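Local coordinates for protein telethonin (Homo sapiens, PDB 1YA5) that caps titin at the sarcomeric Z-disk, mediating the antiparallel assembly of two titin molecules and helping regulate muscle assembly, at residues 5-10 / 22-27. The protein carries 4 engineered substitutions. Numbering follows the deposited sequence.
Sequences ELSSEV and WAEWKD. Engineered in segment 5-10: Ser-8 (natural residue Cys).
With CG between its backbone N and carbonyl carbon (chi1 70°), Trp-25 lays its indole back across the neighbouring strand, one face turned to Ser-8, whose OG stands anti to the carbonyl carbon (chi1 -56°) and reaches Asp-27. Ser-8, engineered in place of the natural cysteine, puts its CB over the six-membered ring of Trp-25, 3.9 Å from the centroid, a CH-pi contact. Ser-8 O lies above the same indole, 3.2 Å from Trp-25 CE3, while also accepting the backbone N-H of Trp-25. Tryptophan suits this place because its broad flat face can cover both backbone and CB of the opposite strand. Ser-8 OG gives a hydrogen bond to the anti lone pair of Asp-27 OD2 at 2.8 Å, and that oxygen also accepts one from the backbone of a neighbouring titin chain. Val-10 CG2 packs on the rim of the ring, 4.3 Å from Trp-25 CH2. Glu-9 and Glu-24 share the other face; Glu-24 also packs on a basic side chain of another chain, which would probably ease the like charge. Paired backbone bonds join Ser-8 with Trp-25 and Val-10 with Ala-23. This is an antiparallel beta hairpin, strands 4-14 and 19-33, whose two edges continue into strands of two other chains, the intermolecular sheet by which telethonin joins titin molecules.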
# COMPACT_ATOMS: atom_id res chain seq x y z
N GLU C 5 -2.21 -9.52 4.83
CA GLU C 5 -1.51 -10.19 3.76
C GLU C 5 -2.54 -10.87 2.86
O GLU C 5 -3.21 -11.80 3.28
CB GLU C 5 -0.53 -11.23 4.34
CG GLU C 5 0.95 -10.99 4.01
CD GLU C 5 1.19 -10.45 2.58
OE1 GLU C 5 1.85 -9.40 2.44
OE2 GLU C 5 0.73 -11.08 1.58
N LEU C 6 -2.66 -10.39 1.64
CA LEU C 6 -3.64 -10.92 0.69
C LEU C 6 -2.94 -11.73 -0.40
O LEU C 6 -1.99 -11.25 -1.01
CB LEU C 6 -4.38 -9.77 0.01
CG LEU C 6 -5.69 -9.23 0.58
CD1 LEU C 6 -5.56 -9.01 2.09
CD2 LEU C 6 -6.07 -7.95 -0.13
N SER C 7 -3.46 -12.92 -0.67
CA SER C 7 -2.88 -13.77 -1.70
C SER C 7 -3.69 -14.00 -2.97
O SER C 7 -4.90 -13.81 -3.00
CB SER C 7 -2.48 -15.09 -1.10
OG SER C 7 -1.08 -15.07 -0.95
N SER C 8 -3.03 -14.42 -4.02
CA SER C 8 -3.75 -14.83 -5.22
C SER C 8 -3.31 -16.19 -5.72
O SER C 8 -2.14 -16.50 -5.71
CB SER C 8 -3.54 -13.81 -6.30
OG SER C 8 -3.94 -12.58 -5.80
N GLU C 9 -4.26 -17.00 -6.18
CA GLU C 9 -3.93 -18.29 -6.76
C GLU C 9 -4.42 -18.45 -8.21
O GLU C 9 -5.36 -17.80 -8.65
CB GLU C 9 -4.49 -19.39 -5.89
CG GLU C 9 -4.03 -19.30 -4.43
CD GLU C 9 -4.64 -18.13 -3.67
OE1 GLU C 9 -3.91 -17.47 -2.90
OE2 GLU C 9 -5.86 -17.89 -3.81
N VAL C 10 -3.76 -19.30 -8.97
CA VAL C 10 -4.33 -19.78 -10.20
C VAL C 10 -4.11 -21.27 -10.21
O VAL C 10 -3.12 -21.73 -9.70
CB VAL C 10 -3.63 -19.23 -11.41
CG1 VAL C 10 -3.90 -20.10 -12.58
CG2 VAL C 10 -4.10 -17.85 -11.67
N TRP C 22 -0.23 -24.78 -11.39
CA TRP C 22 -0.78 -23.97 -10.36
C TRP C 22 0.21 -22.97 -9.81
O TRP C 22 1.40 -23.05 -10.07
CB TRP C 22 -1.42 -24.85 -9.32
CG TRP C 22 -0.61 -25.94 -8.73
CD1 TRP C 22 -0.13 -26.00 -7.43
CD2 TRP C 22 -0.27 -27.21 -9.33
NE1 TRP C 22 0.51 -27.21 -7.21
CE2 TRP C 22 0.44 -27.97 -8.35
CE3 TRP C 22 -0.50 -27.78 -10.60
CZ2 TRP C 22 0.93 -29.27 -8.62
CZ3 TRP C 22 -0.01 -29.06 -10.86
CH2 TRP C 22 0.70 -29.79 -9.87
N ALA C 23 -0.30 -22.00 -9.06
CA ALA C 23 0.49 -20.82 -8.66
C ALA C 23 -0.20 -20.20 -7.45
O ALA C 23 -1.42 -20.01 -7.44
CB ALA C 23 0.58 -19.81 -9.82
N GLU C 24 0.58 -19.92 -6.41
CA GLU C 24 0.11 -19.14 -5.27
C GLU C 24 1.12 -18.02 -5.01
O GLU C 24 2.33 -18.27 -4.95
CB GLU C 24 -0.04 -20.04 -4.03
CG GLU C 24 -1.29 -19.76 -3.18
CD GLU C 24 -1.09 -20.00 -1.67
OE1 GLU C 24 -1.34 -19.06 -0.86
OE2 GLU C 24 -0.68 -21.12 -1.29
N TRP C 25 0.65 -16.78 -4.86
CA TRP C 25 1.57 -15.71 -4.50
C TRP C 25 1.07 -14.62 -3.55
O TRP C 25 -0.10 -14.23 -3.52
CB TRP C 25 2.20 -15.09 -5.73
CG TRP C 25 1.26 -14.30 -6.57
CD1 TRP C 25 1.12 -12.94 -6.58
CD2 TRP C 25 0.34 -14.80 -7.54
NE1 TRP C 25 0.19 -12.57 -7.52
CE2 TRP C 25 -0.31 -13.69 -8.12
CE3 TRP C 25 0.01 -16.10 -7.98
CZ2 TRP C 25 -1.27 -13.82 -9.13
CZ3 TRP C 25 -0.95 -16.23 -8.98
CH2 TRP C 25 -1.57 -15.09 -9.55
N LYS C 26 2.02 -14.09 -2.76
CA LYS C 26 1.80 -12.94 -1.91
C LYS C 26 1.53 -11.78 -2.82
O LYS C 26 2.43 -11.30 -3.49
CB LYS C 26 3.05 -12.66 -1.09
CG LYS C 26 3.33 -13.72 -0.04
CD LYS C 26 4.65 -13.44 0.69
CE LYS C 26 4.63 -13.97 2.12
NZ LYS C 26 4.98 -15.41 2.16
N ASP C 27 0.28 -11.33 -2.89
CA ASP C 27 -0.11 -10.37 -3.93
C ASP C 27 -0.07 -8.94 -3.42
O ASP C 27 0.63 -8.09 -3.97
CB ASP C 27 -1.51 -10.69 -4.46
CG ASP C 27 -2.04 -9.64 -5.42
OD1 ASP C 27 -1.57 -8.49 -5.41
OD2 ASP C 27 -2.96 -9.97 -6.20